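Local coordinates for protein hydrolase, isochorismatase family (Pseudomonas putida, PDB 4L07) that hydrolyses the amide bond of maleamate, probably releasing maleate and ammonia, as a member of the isochorismatase family of hydrolases, at residues 32-37 with 42-47; 46-51 with 103-108; 149-154 with 188-193. One frame throughout, in Å; residues are numbered along the deposited sequence.

Contact 1: 32-37 with 42-47; sequences GFTDLQ and SDASLQ
Phe33 O accepts two hydrogen bonds, one from Ser42 N at 2.9 Å and one from a bridging water. The backbone N-H points almost straight at the oxygen (161°), but it approaches from above the carbonyl plane (51° out), not on a lone pair. The water gives a proton to Phe33 O at 3.0 Å and takes one from Ser42 OG at 2.8 Å. Ser42 OG reaches it because it lies beside its own backbone N (chi1 -59°), closing a small ring of polar contacts. A second water joins the backbones further on, donating to Thr34 O and accepting from Ala44 N. Around these bridges the apolar contacts are few. Thr34 CG2 meets Ala44 CB at 4.0 Å, its OG1 being bonded to Asp102, while Leu36 lays CD2 alongside the peptide between Ser42 and Asp43, 3.7 Å from Ser42 C, on the exposed side. Asp43 OD1 forms an Asx turn with Ser45 N and also accepts from Ser45 OG, holding the chain just as it turns helical. The contact thus closes the short loop from helix 31-34 to helix 45-60, with Ala44 against Ala172 of strand 163-172.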
ATOM      1  N   GLY A  32      16.258  12.150  17.753  1.00 20.92           N
ATOM      2  CA  GLY A  32      15.163  13.121  17.679  1.00 20.78           C
ATOM      3  C   GLY A  32      14.022  12.810  18.634  1.00 20.40           C
ATOM      4  O   GLY A  32      13.324  13.718  19.091  1.00 21.47           O
ATOM      5  N   PHE A  33      13.850  11.527  18.942  1.00 20.54           N
ATOM      6  CA  PHE A  33      12.799  11.069  19.839  1.00 20.32           C
ATOM      7  C   PHE A  33      13.305  10.646  21.225  1.00 21.02           C
ATOM      8  O   PHE A  33      12.501  10.467  22.128  1.00 21.87           O
ATOM      9  CB  PHE A  33      11.992   9.939  19.189  1.00 20.19           C
ATOM     10  CG  PHE A  33      11.243  10.374  17.959  1.00 20.17           C
ATOM     11  CD1 PHE A  33      10.044  11.071  18.071  1.00 20.03           C
ATOM     12  CD2 PHE A  33      11.745  10.108  16.687  1.00 20.66           C
ATOM     13  CE1 PHE A  33       9.358  11.491  16.940  1.00 20.06           C
ATOM     14  CE2 PHE A  33      11.063  10.527  15.552  1.00 20.02           C
ATOM     15  CZ  PHE A  33       9.869  11.220  15.680  1.00 20.07           C
ATOM     16  N   THR A  34      14.623  10.503  21.393  1.00 21.54           N
ATOM     17  CA  THR A  34      15.183   9.952  22.644  1.00 22.39           C
ATOM     18  C   THR A  34      16.168  10.871  23.373  1.00 22.88           C
ATOM     19  O   THR A  34      16.506  10.607  24.534  1.00 23.89           O
ATOM     20  CB  THR A  34      15.904   8.610  22.408  1.00 22.06           C
ATOM     21  OG1 THR A  34      17.025   8.825  21.542  1.00 21.69           O
ATOM     22  CG2 THR A  34      14.962   7.586  21.774  1.00 21.95           C
ATOM     23  N   ASP A  35      16.663  11.905  22.694  1.00 23.31           N
ATOM     24  CA  ASP A  35      17.610  12.849  23.313  1.00 24.50           C
ATOM     25  C   ASP A  35      16.915  14.160  23.674  1.00 24.29           C
ATOM     26  O   ASP A  35      16.555  14.946  22.797  1.00 24.05           O
ATOM     27  CB  ASP A  35      18.806  13.096  22.379  1.00 24.47           C
ATOM     28  CG  ASP A  35      19.884  13.979  23.004  1.00 25.65           C
ATOM     29  OD1 ASP A  35      19.582  14.741  23.949  1.00 25.42           O
ATOM     30  OD2 ASP A  35      21.038  13.909  22.523  1.00 26.02           O
ATOM     31  N   LEU A  36      16.759  14.413  24.974  1.00 25.27           N
ATOM     32  CA  LEU A  36      15.936  15.530  25.454  1.00 25.15           C
ATOM     33  C   LEU A  36      16.376  16.942  25.034  1.00 25.13           C
ATOM     34  O   LEU A  36      15.672  17.917  25.305  1.00 24.67           O
ATOM     35  CB  LEU A  36      15.732  15.441  26.976  1.00 25.98           C
ATOM     36  CG  LEU A  36      14.855  14.276  27.464  1.00 26.81           C
ATOM     37  CD1 LEU A  36      15.028  14.047  28.958  1.00 29.05           C
ATOM     38  CD2 LEU A  36      13.383  14.484  27.124  1.00 27.56           C
ATOM     39  N   GLN A  37      17.524  17.053  24.366  1.00 24.97           N
ATOM     40  CA  GLN A  37      17.956  18.337  23.818  1.00 25.81           C
ATOM     41  C   GLN A  37      17.065  18.763  22.651  1.00 25.64           C
ATOM     42  O   GLN A  37      16.985  19.946  22.319  1.00 25.88           O
ATOM     43  CB  GLN A  37      19.428  18.300  23.389  1.00 26.92           C
ATOM     44  CG  GLN A  37      19.721  17.447  22.165  1.00 27.70           C
ATOM     45  CD  GLN A  37      21.115  17.676  21.627  1.00 29.03           C
ATOM     46  OE1 GLN A  37      21.435  18.763  21.146  1.00 30.25           O
ATOM     47  NE2 GLN A  37      21.948  16.649  21.690  1.00 29.33           N
ATOM     48  N   SER A  42      11.548  12.345  24.144  1.00 23.83           N
ATOM     49  CA  SER A  42      11.004  11.882  25.418  1.00 25.05           C
ATOM     50  C   SER A  42      12.107  11.152  26.176  1.00 25.35           C
ATOM     51  O   SER A  42      13.110  10.752  25.579  1.00 24.85           O
ATOM     52  CB  SER A  42       9.855  10.906  25.170  1.00 25.37           C
ATOM     53  OG  SER A  42       8.812  11.499  24.418  1.00 26.57           O
ATOM     54  N   ASP A  43      11.922  10.962  27.481  1.00 26.34           N
ATOM     55  CA  ASP A  43      12.820  10.098  28.249  1.00 27.19           C
ATOM     56  C   ASP A  43      12.526   8.639  27.907  1.00 26.27           C
ATOM     57  O   ASP A  43      11.474   8.101  28.262  1.00 25.21           O
ATOM     58  CB  ASP A  43      12.685  10.348  29.757  1.00 29.00           C
ATOM     59  CG  ASP A  43      13.572   9.423  30.599  1.00 31.74           C
ATOM     60  OD1 ASP A  43      14.473   8.745  30.047  1.00 30.43           O
ATOM     61  OD2 ASP A  43      13.370   9.389  31.835  1.00 34.36           O
ATOM     62  N   ALA A  44      13.467   8.017  27.205  1.00 25.28           N
ATOM     63  CA  ALA A  44      13.316   6.645  26.746  1.00 24.99           C
ATOM     64  C   ALA A  44      14.445   5.748  27.258  1.00 24.70           C
ATOM     65  O   ALA A  44      14.655   4.650  26.748  1.00 23.77           O
ATOM     66  CB  ALA A  44      13.241   6.606  25.221  1.00 25.08           C
ATOM     67  N   SER A  45      15.155   6.202  28.289  1.00 24.97           N
ATOM     68  CA  SER A  45      16.340   5.476  28.760  1.00 25.65           C
ATOM     69  C   SER A  45      16.058   4.032  29.200  1.00 25.24           C
ATOM     70  O   SER A  45      16.734   3.110  28.748  1.00 25.17           O
ATOM     71  CB  SER A  45      17.075   6.263  29.853  1.00 26.00           C
ATOM     72  OG  SER A  45      16.212   6.538  30.941  1.00 28.14           O
ATOM     73  N   LEU A  46      15.060   3.835  30.060  1.00 25.59           N
ATOM     74  CA  LEU A  46      14.705   2.491  30.533  1.00 25.84           C
ATOM     75  C   LEU A  46      14.175   1.616  29.406  1.00 25.15           C
ATOM     76  O   LEU A  46      14.500   0.428  29.313  1.00 24.41           O
ATOM     77  CB  LEU A  46      13.669   2.563  31.663  1.00 27.45           C
ATOM     78  CG  LEU A  46      14.082   3.223  32.982  1.00 29.32           C
ATOM     79  CD1 LEU A  46      12.888   3.304  33.927  1.00 30.74           C
ATOM     80  CD2 LEU A  46      15.232   2.468  33.633  1.00 30.63           C
ATOM     81  N   GLN A  47      13.354   2.222  28.556  1.00 23.67           N
ATOM     82  CA  GLN A  47      12.727   1.533  27.433  1.00 23.71           C
ATOM     83  C   GLN A  47      13.765   1.013  26.440  1.00 23.86           C
ATOM     84  O   GLN A  47      13.637  -0.105  25.929  1.00 24.43           O
ATOM     85  CB  GLN A  47      11.728   2.472  26.750  1.00 22.83           C
ATOM     86  CG  GLN A  47      10.468   2.728  27.578  1.00 24.02           C
ATOM     87  CD  GLN A  47      10.556   3.926  28.522  1.00 24.39           C
ATOM     88  OE1 GLN A  47       9.549   4.322  29.117  1.00 25.90           O
ATOM     89  NE2 GLN A  47      11.736   4.520  28.650  1.00 23.27           N
TER
HETATM   90  O   HOH W   1       9.659  11.259  21.722  1.00 25.78           O
HETATM   91  O   HOH W   2      16.029   8.995  26.577  1.00 27.28           O

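Contact 2: 46-51 with 103-108; sequences LQMSRT and MATGIQ
Met48 and Ala104 meet through the end of the methionine, whose CE lies 3.9 Å and whose SD lies 4.0 Å from Ala104 CB. The sulfur also rests against the methyl of Thr105, with SD 4.1 Å from Thr105 CG2, so the thioether spans two successive residues of the 3-10 segment 103-105. A bend about the last torsion (chi3 -66°) swings CE over to the alanine. This is the close-packed part, and Phe29 borders it by touching Met48, Thr51 and Thr105. The other flank is looser: Ala104 is exposed, and Ser49 turns away from the 3-10 segment. Thr105 directs its two branches differently. CG2 faces the methionine, whereas OG1 bonds to Asp102 O and accepts from Ile107 N at 3.2 Å, an ST turn that leads the chain through Gly106. On the helix, Thr51 OG1 likewise bonds back to Gln47 O at 2.8 Å. With Thr51 OG1 and Thr105 OG1 engaged in this way, neither hydroxyl bonds across the contact, and the helix and the turn are joined here by dispersion between methyl and thioether groups, an association that sets few directional demands.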
ATOM      1  N   LEU A  46      15.060   3.835  30.060  1.00 25.59           N
ATOM      2  CA  LEU A  46      14.705   2.491  30.533  1.00 25.84           C
ATOM      3  C   LEU A  46      14.175   1.616  29.406  1.00 25.15           C
ATOM      4  O   LEU A  46      14.500   0.428  29.313  1.00 24.41           O
ATOM      5  CB  LEU A  46      13.669   2.563  31.663  1.00 27.45           C
ATOM      6  CG  LEU A  46      14.082   3.223  32.982  1.00 29.32           C
ATOM      7  CD1 LEU A  46      12.888   3.304  33.927  1.00 30.74           C
ATOM      8  CD2 LEU A  46      15.232   2.468  33.633  1.00 30.63           C
ATOM      9  N   GLN A  47      13.354   2.222  28.556  1.00 23.67           N
ATOM     10  CA  GLN A  47      12.727   1.533  27.433  1.00 23.71           C
ATOM     11  C   GLN A  47      13.765   1.013  26.440  1.00 23.86           C
ATOM     12  O   GLN A  47      13.637  -0.105  25.929  1.00 24.43           O
ATOM     13  CB  GLN A  47      11.728   2.472  26.750  1.00 22.83           C
ATOM     14  CG  GLN A  47      10.468   2.728  27.578  1.00 24.02           C
ATOM     15  CD  GLN A  47      10.556   3.926  28.522  1.00 24.39           C
ATOM     16  OE1 GLN A  47       9.549   4.322  29.117  1.00 25.90           O
ATOM     17  NE2 GLN A  47      11.736   4.520  28.650  1.00 23.27           N
ATOM     18  N   MET A  48      14.788   1.826  26.179  1.00 24.25           N
ATOM     19  CA  MET A  48      15.862   1.452  25.255  1.00 24.71           C
ATOM     20  C   MET A  48      16.722   0.311  25.793  1.00 25.01           C
ATOM     21  O   MET A  48      17.163  -0.541  25.036  1.00 24.71           O
ATOM     22  CB  MET A  48      16.736   2.656  24.890  1.00 24.89           C
ATOM     23  CG  MET A  48      16.086   3.602  23.893  1.00 24.55           C
ATOM     24  SD  MET A  48      17.165   4.901  23.275  1.00 24.17           S
ATOM     25  CE  MET A  48      17.452   5.871  24.759  1.00 23.69           C
ATOM     26  N   SER A  49      16.966   0.293  27.100  1.00 26.28           N
ATOM     27  CA  SER A  49      17.751  -0.794  27.683  1.00 26.47           C
ATOM     28  C   SER A  49      16.985  -2.120  27.671  1.00 26.63           C
ATOM     29  O   SER A  49      17.578  -3.173  27.444  1.00 26.50           O
ATOM     30  CB  SER A  49      18.250  -0.439  29.087  1.00 27.92           C
ATOM     31  OG  SER A  49      17.169  -0.236  29.966  1.00 32.47           O
ATOM     32  N   ARG A  50      15.669  -2.069  27.894  1.00 26.62           N
ATOM     33  CA  ARG A  50      14.835  -3.265  27.780  1.00 26.40           C
ATOM     34  C   ARG A  50      14.797  -3.741  26.324  1.00 25.32           C
ATOM     35  O   ARG A  50      14.911  -4.938  26.048  1.00 24.54           O
ATOM     36  CB  ARG A  50      13.403  -3.015  28.292  1.00 28.34           C
ATOM     37  CG  ARG A  50      13.267  -2.622  29.761  1.00 30.89           C
ATOM     38  CD  ARG A  50      13.598  -3.764  30.719  1.00 32.96           C
ATOM     39  NE  ARG A  50      15.041  -3.905  30.914  1.00 35.39           N
ATOM     40  CZ  ARG A  50      15.797  -3.067  31.624  1.00 37.46           C
ATOM     41  NH1 ARG A  50      15.263  -2.002  32.214  1.00 39.29           N
ATOM     42  NH2 ARG A  50      17.100  -3.289  31.734  1.00 37.41           N
ATOM     43  N   THR A  51      14.649  -2.792  25.402  1.00 24.57           N
ATOM     44  CA  THR A  51      14.619  -3.100  23.970  1.00 24.27           C
ATOM     45  C   THR A  51      15.952  -3.719  23.536  1.00 23.99           C
ATOM     46  O   THR A  51      15.967  -4.700  22.790  1.00 23.52           O
ATOM     47  CB  THR A  51      14.276  -1.850  23.131  1.00 24.52           C
ATOM     48  OG1 THR A  51      12.997  -1.337  23.545  1.00 25.13           O
ATOM     49  CG2 THR A  51      14.232  -2.180  21.635  1.00 24.88           C
ATOM     50  N   MET A 103      22.346   5.002  20.069  1.00 27.01           N
ATOM     51  CA  MET A 103      23.271   3.900  20.363  1.00 28.57           C
ATOM     52  C   MET A 103      22.874   3.057  21.579  1.00 27.20           C
ATOM     53  O   MET A 103      23.280   1.901  21.686  1.00 27.57           O
ATOM     54  CB  MET A 103      24.718   4.406  20.497  1.00 30.92           C
ATOM     55  CG  MET A 103      25.440   4.617  19.170  1.00 34.77           C
ATOM     56  SD  MET A 103      25.430   3.195  18.043  1.00 39.84           S
ATOM     57  CE  MET A 103      26.443   1.996  18.915  1.00 37.54           C
ATOM     58  N   ALA A 104      22.067   3.632  22.475  1.00 26.87           N
ATOM     59  CA  ALA A 104      21.560   2.928  23.657  1.00 25.71           C
ATOM     60  C   ALA A 104      20.682   1.720  23.316  1.00 25.58           C
ATOM     61  O   ALA A 104      20.450   0.857  24.161  1.00 24.99           O
ATOM     62  CB  ALA A 104      20.810   3.895  24.574  1.00 24.99           C
ATOM     63  N   THR A 105      20.200   1.661  22.075  1.00 24.88           N
ATOM     64  CA  THR A 105      19.425   0.518  21.599  1.00 24.44           C
ATOM     65  C   THR A 105      20.327  -0.686  21.333  1.00 24.75           C
ATOM     66  O   THR A 105      19.845  -1.810  21.210  1.00 24.91           O
ATOM     67  CB  THR A 105      18.707   0.833  20.278  1.00 23.46           C
ATOM     68  OG1 THR A 105      19.684   1.099  19.263  1.00 23.35           O
ATOM     69  CG2 THR A 105      17.789   2.031  20.438  1.00 23.39           C
ATOM     70  N   GLY A 106      21.629  -0.427  21.219  1.00 25.22           N
ATOM     71  CA  GLY A 106      22.605  -1.457  20.894  1.00 24.66           C
ATOM     72  C   GLY A 106      22.588  -1.855  19.428  1.00 24.00           C
ATOM     73  O   GLY A 106      23.071  -2.926  19.074  1.00 25.35           O
ATOM     74  N   ILE A 107      22.026  -1.003  18.573  1.00 23.82           N
ATOM     75  CA  ILE A 107      22.022  -1.251  17.122  1.00 23.34           C
ATOM     76  C   ILE A 107      23.431  -1.588  16.616  1.00 23.46           C
ATOM     77  O   ILE A 107      24.420  -0.971  17.026  1.00 22.49           O
ATOM     78  CB  ILE A 107      21.411  -0.059  16.331  1.00 23.47           C
ATOM     79  CG1 ILE A 107      21.300  -0.388  14.833  1.00 23.80           C
ATOM     80  CG2 ILE A 107      22.165   1.244  16.605  1.00 24.37           C
ATOM     81  CD1 ILE A 107      20.531   0.638  14.025  1.00 24.16           C
ATOM     82  N   GLN A 108      23.508  -2.583  15.738  1.00 22.49           N
ATOM     83  CA  GLN A 108      24.779  -3.045  15.176  1.00 22.38           C
ATOM     84  C   GLN A 108      24.785  -2.782  13.677  1.00 21.85           C
ATOM     85  O   GLN A 108      23.714  -2.626  13.089  1.00 21.19           O
ATOM     86  CB  GLN A 108      24.950  -4.541  15.440  1.00 23.31           C
ATOM     87  CG  GLN A 108      24.946  -4.912  16.913  1.00 24.26           C
ATOM     88  CD  GLN A 108      25.157  -6.394  17.152  1.00 24.89           C
ATOM     89  OE1 GLN A 108      25.355  -7.170  16.215  1.00 25.38           O
ATOM     90  NE2 GLN A 108      25.106  -6.796  18.411  1.00 25.37           N
TER

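Contact 3: 149-154 with 188-193; sequences CVRATV and QKYGDV. With SO4 (sulfate ion), chain C; SO4 (sulfate ion), chain E.
Val154, on helix 146-159, and Tyr190, in the segment that leads from helix 176-189 to strand 192-194, make the closest backbone approach, with Val154 CA 6.9 Å from Tyr190 CA. The elements belong to the alpha/beta fold with a parallel sheet, in which strand 192-194 is outermost within this chain. Val154 sets CG1 against the root of the tyrosine, 3.8 Å from Tyr190 CB. One turn earlier in its helix, Arg151 starts with CG trans to the backbone N (chi1 -175°) and brings its NH1 to the edge of the phenol ring, 4.0 Å from Tyr190 CE2. The guanidinium and ring planes are 68° apart, so the groups do not stack. A water in the guanidinium plane connects them instead, accepting from Arg151 NH1 at 3.1 Å and lying 2.7 Å from Tyr190 OH. Arg151 NH2 forms a salt bridge with Asp185, and Arg151 packs on Ser147 of the second subunit. Lys189 CB lies over the centre of one ring face. Its extended chain carries NZ to a sulfate, probably from the crystallisation liquor, 2.9 Å from sulfate O2; Cys149 N of the second subunit holds that same ion. At the equivalent site, which may mark an anion-binding pocket, Lys189 of the second subunit also binds the ion, and Cys149 N donates to sulfate O2 at 2.8 Å, nearly straight at 174°.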
ATOM      1  N   CYS A 149       3.801   6.766  16.659  1.00 18.23           N
ATOM      2  CA  CYS A 149       4.414   5.798  15.749  1.00 18.39           C
ATOM      3  C   CYS A 149       4.244   4.333  16.175  1.00 18.36           C
ATOM      4  O   CYS A 149       4.037   3.464  15.328  1.00 18.31           O
ATOM      5  CB  CYS A 149       5.886   6.135  15.536  1.00 18.64           C
ATOM      6  N   VAL A 150       4.313   4.056  17.480  1.00 18.15           N
ATOM      7  CA  VAL A 150       4.171   2.680  17.973  1.00 18.12           C
ATOM      8  C   VAL A 150       2.767   2.149  17.704  1.00 18.06           C
ATOM      9  O   VAL A 150       2.613   1.104  17.054  1.00 17.80           O
ATOM     10  CB  VAL A 150       4.519   2.545  19.472  1.00 18.53           C
ATOM     11  CG1 VAL A 150       4.203   1.136  19.983  1.00 18.69           C
ATOM     12  CG2 VAL A 150       5.990   2.851  19.693  1.00 19.29           C
ATOM     13  N   ARG A 151       1.749   2.877  18.168  1.00 17.94           N
ATOM     14  CA  ARG A 151       0.361   2.450  17.961  1.00 18.56           C
ATOM     15  C   ARG A 151       0.047   2.295  16.476  1.00 17.70           C
ATOM     16  O   ARG A 151      -0.605   1.331  16.073  1.00 17.90           O
ATOM     17  CB  ARG A 151      -0.633   3.421  18.604  1.00 19.69           C
ATOM     18  CG  ARG A 151      -2.081   2.939  18.499  1.00 21.30           C
ATOM     19  CD  ARG A 151      -2.992   4.088  18.114  1.00 22.90           C
ATOM     20  NE  ARG A 151      -4.381   3.662  17.870  1.00 24.02           N
ATOM     21  CZ  ARG A 151      -5.312   3.624  18.814  1.00 23.23           C
ATOM     22  NH1 ARG A 151      -6.551   3.241  18.531  1.00 22.03           N
ATOM     23  NH2 ARG A 151      -5.000   3.981  20.052  1.00 24.41           N
ATOM     24  N   ALA A 152       0.508   3.248  15.667  1.00 17.38           N
ATOM     25  CA  ALA A 152       0.278   3.197  14.216  1.00 17.78           C
ATOM     26  C   ALA A 152       0.910   1.956  13.585  1.00 17.61           C
ATOM     27  O   ALA A 152       0.321   1.317  12.689  1.00 17.65           O
ATOM     28  CB  ALA A 152       0.793   4.470  13.548  1.00 18.03           C
ATOM     29  N   THR A 153       2.108   1.614  14.054  1.00 17.21           N
ATOM     30  CA  THR A 153       2.849   0.446  13.564  1.00 17.88           C
ATOM     31  C   THR A 153       2.130  -0.839  13.957  1.00 17.66           C
ATOM     32  O   THR A 153       2.048  -1.786  13.162  1.00 18.12           O
ATOM     33  CB  THR A 153       4.298   0.461  14.108  1.00 17.91           C
ATOM     34  OG1 THR A 153       4.974   1.607  13.582  1.00 18.45           O
ATOM     35  CG2 THR A 153       5.077  -0.802  13.720  1.00 18.05           C
ATOM     36  N   VAL A 154       1.593  -0.850  15.175  1.00 17.26           N
ATOM     37  CA  VAL A 154       0.872  -2.003  15.706  1.00 17.57           C
ATOM     38  C   VAL A 154      -0.396  -2.274  14.902  1.00 17.22           C
ATOM     39  O   VAL A 154      -0.631  -3.410  14.495  1.00 17.43           O
ATOM     40  CB  VAL A 154       0.557  -1.829  17.208  1.00 17.62           C
ATOM     41  CG1 VAL A 154      -0.512  -2.815  17.682  1.00 17.92           C
ATOM     42  CG2 VAL A 154       1.836  -2.006  18.011  1.00 18.09           C
ATOM     43  N   GLN A 188      -7.153  -4.386  23.612  1.00 19.79           N
ATOM     44  CA  GLN A 188      -8.518  -4.729  23.241  1.00 19.62           C
ATOM     45  C   GLN A 188      -8.640  -5.199  21.793  1.00 19.13           C
ATOM     46  O   GLN A 188      -9.312  -6.199  21.522  1.00 19.41           O
ATOM     47  CB  GLN A 188      -9.466  -3.548  23.500  1.00 20.34           C
ATOM     48  CG  GLN A 188      -9.662  -3.224  24.980  1.00 21.74           C
ATOM     49  CD  GLN A 188     -10.106  -4.431  25.795  1.00 22.74           C
ATOM     50  OE1 GLN A 188      -9.604  -4.669  26.896  1.00 25.46           O
ATOM     51  NE2 GLN A 188     -11.033  -5.210  25.252  1.00 21.52           N
ATOM     52  N   LYS A 189      -7.965  -4.503  20.877  1.00 18.44           N
ATOM     53  CA  LYS A 189      -8.280  -4.632  19.447  1.00 18.78           C
ATOM     54  C   LYS A 189      -7.180  -5.165  18.536  1.00 18.48           C
ATOM     55  O   LYS A 189      -7.479  -5.719  17.472  1.00 18.72           O
ATOM     56  CB  LYS A 189      -8.759  -3.288  18.883  1.00 19.17           C
ATOM     57  CG  LYS A 189      -9.933  -2.676  19.632  1.00 19.31           C
ATOM     58  CD  LYS A 189     -10.466  -1.447  18.907  1.00 19.04           C
ATOM     59  CE  LYS A 189     -11.579  -0.777  19.706  1.00 18.88           C
ATOM     60  NZ  LYS A 189     -12.025   0.498  19.079  1.00 18.67           N
ATOM     61  N   TYR A 190      -5.920  -4.987  18.923  1.00 18.36           N
ATOM     62  CA  TYR A 190      -4.823  -5.130  17.951  1.00 18.30           C
ATOM     63  C   TYR A 190      -3.714  -6.113  18.296  1.00 18.94           C
ATOM     64  O   TYR A 190      -3.171  -6.756  17.406  1.00 19.56           O
ATOM     65  CB  TYR A 190      -4.221  -3.760  17.611  1.00 18.03           C
ATOM     66  CG  TYR A 190      -5.252  -2.738  17.180  1.00 18.07           C
ATOM     67  CD1 TYR A 190      -6.077  -2.963  16.073  1.00 18.05           C
ATOM     68  CD2 TYR A 190      -5.419  -1.556  17.899  1.00 17.73           C
ATOM     69  CE1 TYR A 190      -7.031  -2.026  15.691  1.00 18.05           C
ATOM     70  CE2 TYR A 190      -6.367  -0.619  17.523  1.00 17.77           C
ATOM     71  CZ  TYR A 190      -7.168  -0.856  16.422  1.00 18.01           C
ATOM     72  OH  TYR A 190      -8.114   0.081  16.057  1.00 18.31           O
ATOM     73  N   GLY A 191      -3.360  -6.228  19.570  1.00 18.90           N
ATOM     74  CA  GLY A 191      -2.264  -7.117  19.942  1.00 19.58           C
ATOM     75  C   GLY A 191      -2.274  -7.421  21.422  1.00 20.48           C
ATOM     76  O   GLY A 191      -3.157  -6.963  22.138  1.00 19.72           O
ATOM     77  N   ASP A 192      -1.305  -8.214  21.872  1.00 21.09           N
ATOM     78  CA  ASP A 192      -1.149  -8.476  23.300  1.00 22.13           C
ATOM     79  C   ASP A 192      -0.105  -7.564  23.930  1.00 22.06           C
ATOM     80  O   ASP A 192       1.068  -7.579  23.538  1.00 21.47           O
ATOM     81  CB  ASP A 192      -0.816  -9.954  23.556  1.00 24.23           C
ATOM     82  CG  ASP A 192      -2.063 -10.819  23.738  1.00 26.28           C
ATOM     83  OD1 ASP A 192      -3.184 -10.266  23.746  1.00 26.79           O
ATOM     84  OD2 ASP A 192      -1.925 -12.057  23.876  1.00 26.59           O
ATOM     85  N   VAL A 193      -0.548  -6.774  24.907  1.00 21.60           N
ATOM     86  CA  VAL A 193       0.333  -5.942  25.716  1.00 22.51           C
ATOM     87  C   VAL A 193       0.904  -6.803  26.836  1.00 23.32           C
ATOM     88  O   VAL A 193       0.165  -7.466  27.572  1.00 23.49           O
ATOM     89  CB  VAL A 193      -0.399  -4.703  26.288  1.00 22.22           C
ATOM     90  CG1 VAL A 193       0.534  -3.850  27.138  1.00 22.68           C
ATOM     91  CG2 VAL A 193      -0.999  -3.873  25.162  1.00 22.01           C
TER
HETATM   92  S   SO4 C 301       5.357  10.253  17.421  1.00 20.39           S
HETATM   93  O1  SO4 C 301       6.159  11.074  18.366  1.00 20.94           O
HETATM   94  O2  SO4 C 301       5.296   8.857  17.870  1.00 20.25           O
HETATM   95  O3  SO4 C 301       3.980  10.789  17.360  1.00 22.21           O
HETATM   96  O4  SO4 C 301       5.945  10.309  16.053  1.00 22.00           O
HETATM   97  S   SO4 E 301     -13.996  -0.399  15.664  1.00 18.81           S
HETATM   98  O1  SO4 E 301     -13.987   1.013  15.230  1.00 19.28           O
HETATM   99  O2  SO4 E 301     -12.834  -0.668  16.532  1.00 20.02           O
HETATM  100  O3  SO4 E 301     -15.241  -0.680  16.417  1.00 19.65           O
HETATM  101  O4  SO4 E 301     -13.977  -1.274  14.472  1.00 19.41           O
HETATM  102  O   HOH W   3      -7.227   2.551  15.581  1.00 20.25           O

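Contacts 1 and 2 are neighbours, their centres 11 Å apart, and both use helix 45-60. They share Leu46 and Gln47, and Thr34 CG2 touches Met48 SD at 3.8 Å, so the loop before the helix and the 3-10 turn at 103-105 pack around its first turns. Contact 3 comes later in the chain and stands apart, about 21 Å from contact 1 and 20 Å from contact 2 between centres. It lies across the chain's centre from contact 2, near strand 192-194 and the second subunit. All three fall within the isochorismatase domain. The sulfate bound by Cys149 N lies about 4 Å from the Phe33 side chain, so contacts 1 and 3 border one site without touching.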